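Local atomic coordinates of putative hydrolase (Chloroflexus aurantiacus J-10-fl, PDB entry 3CMN), a protein that is of unknown function but probably hydrolyses peptide bonds, as expected of a member of the zincin-like metallopeptidase family, here in its metal-free form. Residues A164-Q167 against Q168-L172; V65-P68 against E69-R73; V52-S55 against E56-A60. All blocks are in the same frame, centred on the assembly; numbering follows the deposited sequence.

Contact 1 of 3, residues A164-Q167 against Q168-L172; sequences ARVQ and QQLGL
Gln167 and Leu172 meet twice where helix 160-169 ends in a Schellman motif. The backbone bonds come first. Leu172 N bonds back to the carbonyl of Gln167, with Leu172 N and Gln167 O 2.8 Å apart and an N-H...O angle of 169°. A weak bond from Gly171 N to Gln168 O completes the motif. Gly171 sits here with a positive phi, which costs glycine less than residues with a CB. Before this turn the ordinary helical pattern still holds, Leu170 N reaching Val166 O at 2.9 Å.

One side-chain bond reinforces the end. Gln167 has its CG anti to the backbone N (chi1 178°), and the bend at chi2 brings NE2 to the carbonyl of Leu172. Gln167 NE2 stands 3.0 Å from Leu172 O, above the carbonyl plane, with an N-H...O angle of 130°. The other amide atom, OE1, accepts from Arg178 of helix 174-193, so one glutamine joins the turn to the next helix. An alanine here would lack the amide, and Leu172 O and Arg178 would probably be left without this mate and the turn less firmly tied to helix 174-193.

Apolar contact occupies another side of the helix. Val166 and Leu170, one turn apart, lie side by side and point the same way, toward neighbours that include Phe177 of helix 174-193 and Ile290 of helix 283-307. Branched aliphatic residues suit this face, while Gln168 and Gln169 are exposed and polar but fold back along the helix; Gln168 NE2 lies 2.9 Å from Ala164 O at too poor an angle for a bond. CG1 of Val166, anti to the backbone N and beside the carbonyl carbon, meets Leu170 CD1 at a tight 3.5 Å.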
# COMPACT_ATOMS: atom_id res chain seq x y z
N ALA A 164 -0.97 17.60 -1.67
CA ALA A 164 -1.51 18.95 -1.68
C ALA A 164 -2.58 19.10 -2.77
O ALA A 164 -3.61 19.74 -2.55
CB ALA A 164 -0.39 19.96 -1.91
N ARG A 165 -2.35 18.50 -3.93
CA ARG A 165 -3.31 18.58 -5.02
C ARG A 165 -4.61 17.84 -4.73
O ARG A 165 -5.67 18.29 -5.14
CB ARG A 165 -2.68 18.05 -6.31
CG ARG A 165 -1.71 19.03 -6.91
CD ARG A 165 -0.80 18.37 -7.95
NE ARG A 165 0.07 19.37 -8.56
CZ ARG A 165 0.93 20.13 -7.89
NH1 ARG A 165 1.05 20.01 -6.57
NH2 ARG A 165 1.65 21.03 -8.53
N VAL A 166 -4.52 16.72 -4.03
CA VAL A 166 -5.73 15.97 -3.69
C VAL A 166 -6.52 16.73 -2.63
O VAL A 166 -7.72 16.91 -2.75
CB VAL A 166 -5.41 14.55 -3.16
CG1 VAL A 166 -6.69 13.86 -2.74
CG2 VAL A 166 -4.72 13.72 -4.24
N GLN A 167 -5.82 17.19 -1.59
CA GLN A 167 -6.45 17.93 -0.50
C GLN A 167 -7.28 19.09 -1.03
O GLN A 167 -8.40 19.32 -0.58
CB GLN A 167 -5.40 18.52 0.43
CG GLN A 167 -5.98 19.34 1.57
CD GLN A 167 -5.33 20.72 1.74
OE1 GLN A 167 -4.13 20.84 1.98
NE2 GLN A 167 -6.14 21.76 1.64
N GLN A 168 -6.72 19.81 -1.99
CA GLN A 168 -7.37 20.96 -2.56
C GLN A 168 -8.46 20.63 -3.57
O GLN A 168 -9.46 21.34 -3.65
CB GLN A 168 -6.32 21.88 -3.17
CG GLN A 168 -5.50 22.61 -2.09
CD GLN A 168 -4.01 22.62 -2.39
OE1 GLN A 168 -3.59 22.90 -3.51
NE2 GLN A 168 -3.21 22.33 -1.37
N GLN A 169 -8.27 19.57 -4.34
CA GLN A 169 -9.29 19.18 -5.30
C GLN A 169 -10.52 18.66 -4.55
O GLN A 169 -11.63 18.73 -5.06
CB GLN A 169 -8.76 18.10 -6.23
CG GLN A 169 -8.11 18.64 -7.51
CD GLN A 169 -6.73 18.05 -7.78
OE1 GLN A 169 -6.59 16.84 -8.00
NE2 GLN A 169 -5.71 18.90 -7.76
N LEU A 170 -10.31 18.15 -3.34
CA LEU A 170 -11.40 17.61 -2.55
C LEU A 170 -11.92 18.57 -1.50
O LEU A 170 -12.79 18.22 -0.70
CB LEU A 170 -10.95 16.32 -1.85
CG LEU A 170 -10.52 15.17 -2.76
CD1 LEU A 170 -10.07 14.00 -1.89
CD2 LEU A 170 -11.68 14.77 -3.67
N GLY A 171 -11.40 19.80 -1.50
CA GLY A 171 -11.83 20.78 -0.53
C GLY A 171 -11.67 20.29 0.89
O GLY A 171 -12.54 20.48 1.74
N LEU A 172 -10.54 19.64 1.16
CA LEU A 172 -10.31 19.12 2.49
C LEU A 172 -9.38 20.00 3.29
O LEU A 172 -8.77 20.93 2.76
CB LEU A 172 -9.76 17.69 2.42
CG LEU A 172 -10.78 16.63 1.98
CD1 LEU A 172 -10.07 15.35 1.60
CD2 LEU A 172 -11.75 16.37 3.12

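Contact 2 of 3, residues V65-P68 against E69-R73; sequences VRLP and EPVSR
Leu67 reaches over to Val71 within the irregular loop that links helix 41-63 to strand 73-76. Its CG is turned away from its own carbonyl carbon (chi1 -73°), and its CD1 methyl meets the CG2 methyl of Val71, the two side chains crossing at a slant. The same leucine lies against the backbone it spans: Leu67 CB is 3.5 Å from Glu69 O, and Leu67 CD1 is 3.7 Å from that oxygen. Aliphatic residues suit both positions because their methyls face the protein, where both side chains touch Met186 of helix 174-193 and Leu67 also touches Phe190.

Between them the chain turns through Pro68, Glu69 and Pro70. The two prolines have ring-restricted phi values near -60° and lack an N-H, which suits a loop shaped without internal backbone bonding. The charged chain of Glu69 is extended beyond CG and belongs to the exposed side.

Further out, Glu56 of helix 41-63 fixes the loop, its OE1 accepting from Val71 N while the side chain touches Leu67 and Pro70. Past Val71, backbone bonds of Ser72 and Arg73 with Gly154, and of Arg73 with Leu156, begin the pairing with strand 155-158. At the centre, Leu67 CD1 and Val71 CG2 are 3.9 Å apart.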
# COMPACT_ATOMS: atom_id res chain seq x y z
N VAL A 65 1.65 -4.26 19.20
CA VAL A 65 2.95 -4.65 18.68
C VAL A 65 3.70 -3.38 18.36
O VAL A 65 3.10 -2.32 18.19
CB VAL A 65 2.87 -5.49 17.39
CG1 VAL A 65 2.44 -6.90 17.73
CG2 VAL A 65 1.90 -4.85 16.41
N ARG A 66 5.01 -3.49 18.28
CA ARG A 66 5.83 -2.34 17.97
C ARG A 66 6.58 -2.61 16.69
O ARG A 66 6.58 -3.74 16.19
CB ARG A 66 6.81 -2.08 19.13
CG ARG A 66 6.12 -1.60 20.40
CD ARG A 66 7.14 -1.27 21.47
NE ARG A 66 7.69 -2.46 22.09
CZ ARG A 66 7.12 -3.11 23.11
NH1 ARG A 66 5.98 -2.68 23.63
NH2 ARG A 66 7.69 -4.20 23.60
N LEU A 67 7.20 -1.57 16.15
CA LEU A 67 7.97 -1.71 14.94
C LEU A 67 9.36 -2.18 15.32
O LEU A 67 9.90 -1.78 16.35
CB LEU A 67 8.09 -0.38 14.20
CG LEU A 67 6.87 0.17 13.48
CD1 LEU A 67 7.29 1.44 12.76
CD2 LEU A 67 6.32 -0.85 12.49
N PRO A 68 9.95 -3.04 14.49
CA PRO A 68 11.30 -3.53 14.79
C PRO A 68 12.25 -2.34 14.80
O PRO A 68 13.27 -2.34 15.50
CB PRO A 68 11.59 -4.46 13.62
CG PRO A 68 10.23 -4.98 13.25
CD PRO A 68 9.38 -3.73 13.33
N GLU A 69 11.89 -1.31 14.03
CA GLU A 69 12.69 -0.09 13.91
C GLU A 69 11.75 1.13 13.94
O GLU A 69 10.94 1.33 13.04
CB GLU A 69 13.44 -0.13 12.57
CG GLU A 69 14.73 0.68 12.52
CD GLU A 69 15.37 0.62 11.13
OE1 GLU A 69 15.23 -0.42 10.45
OE2 GLU A 69 16.02 1.62 10.73
N PRO A 70 11.85 1.96 14.99
CA PRO A 70 10.99 3.14 15.06
C PRO A 70 11.22 4.04 13.85
O PRO A 70 12.33 4.11 13.34
CB PRO A 70 11.42 3.82 16.36
CG PRO A 70 11.92 2.67 17.20
CD PRO A 70 12.69 1.85 16.20
N VAL A 71 10.19 4.73 13.39
CA VAL A 71 10.36 5.62 12.25
C VAL A 71 11.18 6.82 12.70
O VAL A 71 10.65 7.74 13.30
CB VAL A 71 8.99 6.07 11.67
CG1 VAL A 71 9.19 7.03 10.50
CG2 VAL A 71 8.23 4.85 11.21
N SER A 72 12.47 6.80 12.41
CA SER A 72 13.34 7.90 12.83
C SER A 72 13.64 8.90 11.73
O SER A 72 14.30 9.90 11.97
CB SER A 72 14.65 7.37 13.41
OG SER A 72 15.35 6.56 12.49
N ARG A 73 13.18 8.63 10.51
CA ARG A 73 13.39 9.55 9.40
C ARG A 73 12.13 9.68 8.57
O ARG A 73 11.33 8.76 8.48
CB ARG A 73 14.55 9.10 8.50
CG ARG A 73 15.92 9.10 9.16
CD ARG A 73 17.03 8.97 8.13
NE ARG A 73 17.28 10.25 7.46
CZ ARG A 73 18.06 10.40 6.40
NH1 ARG A 73 18.67 9.34 5.87
NH2 ARG A 73 18.27 11.61 5.88

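Contact 3 of 3, residues V52-S55 against E56-A60; sequences VALS and EPLIA
Ser55 and Ile59 form the tightly packed part of this contact, one turn apart on the inward face of helix 41-63. Ile59 N donates to Ser55 O at 3.0 Å, almost in line with the carbonyl bond (C=O...N 171°). With its CG1 set beside the backbone N (chi1 -63°), Ile59 also lays this carbon 3.3 Å from Ser55 O. The small serine fits beside Thr182 and Leu183 of helix 174-193, and its buried hydroxyl is satisfied by Met51 O; Ile59 fills the space next to Met186 and Phe190 of that helix.

The opposite character appears at Pro57, which is exposed. Just before it the helical bond from Glu56 N to Val52 O is intact, 3.0 Å long with an N-H...O angle of 170°. Having no N-H, Pro57 cannot bond back to Ala53 O, and the helix kinks there; its CD presses near two carbonyls, 3.0 Å from Ala53 O and 3.0 Å from Leu54 O. The next bond, Leu58 N to Leu54 O, is weak at 3.4 Å. Leu54 and Leu58 meet loosely, with Leu54 CG and Leu58 CD2 4.3 Å apart, although both lean on Leu279 of helix 248-279.

Sound bonding on the buried face, with one missing and one weak backbone bond on the exposed side, marks a proline kink within helix 41-63, which packs on helix 174-193.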
# COMPACT_ATOMS: atom_id res chain seq x y z
N VAL A 52 3.97 11.68 12.72
CA VAL A 52 4.42 10.29 12.84
C VAL A 52 4.78 9.99 14.31
O VAL A 52 4.57 8.88 14.78
CB VAL A 52 5.66 9.94 11.94
CG1 VAL A 52 5.37 10.21 10.47
CG2 VAL A 52 6.87 10.71 12.38
N ALA A 53 5.32 10.99 15.01
CA ALA A 53 5.70 10.82 16.42
C ALA A 53 4.47 10.46 17.24
O ALA A 53 4.54 9.69 18.19
CB ALA A 53 6.31 12.10 16.96
N LEU A 54 3.34 11.03 16.84
CA LEU A 54 2.07 10.78 17.50
C LEU A 54 1.51 9.43 17.03
O LEU A 54 1.11 8.57 17.83
CB LEU A 54 1.09 11.88 17.11
CG LEU A 54 -0.33 11.69 17.65
CD1 LEU A 54 -0.33 12.15 19.09
CD2 LEU A 54 -1.36 12.48 16.83
N SER A 55 1.47 9.28 15.71
CA SER A 55 0.94 8.09 15.05
C SER A 55 1.48 6.75 15.49
O SER A 55 0.71 5.89 15.89
CB SER A 55 1.10 8.22 13.54
OG SER A 55 0.07 9.01 12.99
N GLU A 56 2.80 6.57 15.40
CA GLU A 56 3.41 5.30 15.76
C GLU A 56 2.88 4.74 17.08
O GLU A 56 2.43 3.59 17.13
CB GLU A 56 4.94 5.40 15.78
CG GLU A 56 5.62 4.05 15.59
CD GLU A 56 7.14 4.12 15.47
OE1 GLU A 56 7.65 5.05 14.81
OE2 GLU A 56 7.81 3.23 16.04
N PRO A 57 2.92 5.54 18.16
CA PRO A 57 2.44 5.10 19.48
C PRO A 57 0.96 4.68 19.47
O PRO A 57 0.62 3.61 19.98
CB PRO A 57 2.67 6.33 20.36
CG PRO A 57 3.87 6.97 19.75
CD PRO A 57 3.56 6.88 18.26
N LEU A 58 0.10 5.52 18.91
CA LEU A 58 -1.33 5.21 18.86
C LEU A 58 -1.60 3.90 18.14
O LEU A 58 -2.51 3.15 18.51
CB LEU A 58 -2.11 6.34 18.18
CG LEU A 58 -2.74 7.41 19.08
CD1 LEU A 58 -1.71 7.94 20.09
CD2 LEU A 58 -3.28 8.55 18.21
N ILE A 59 -0.82 3.63 17.10
CA ILE A 59 -1.00 2.42 16.34
C ILE A 59 -0.41 1.22 17.08
O ILE A 59 -1.02 0.15 17.13
CB ILE A 59 -0.40 2.57 14.93
CG1 ILE A 59 -1.15 3.68 14.20
CG2 ILE A 59 -0.53 1.27 14.14
CD1 ILE A 59 -0.61 4.00 12.82
N ALA A 60 0.77 1.42 17.66
CA ALA A 60 1.45 0.38 18.42
C ALA A 60 0.55 -0.12 19.55
O ALA A 60 0.45 -1.33 19.78
CB ALA A 60 2.75 0.93 19.01

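In the fold
Contact 3 comes first along the chain, on helix 41-63; contact 2 follows in the loop leading to strand 73-76, and contact 1 lies much later, at the end of helix 160-169. Contacts 2 and 3 are neighbours, with centres 10 Å apart, and touch directly: besides the carboxylate of Glu56, a probable hydrogen bond from Val65 N to Ala60 O (3.2 Å) ties loop to helix. Contact 1 stands apart, its centre about 30 Å from that of contact 2 and 24 Å from that of contact 3. All three pack against helix 174-193, which carries an HExxH pattern (His184, Glu185, His188), consistent with a zincin metal site, though no metal is bound there in this structure.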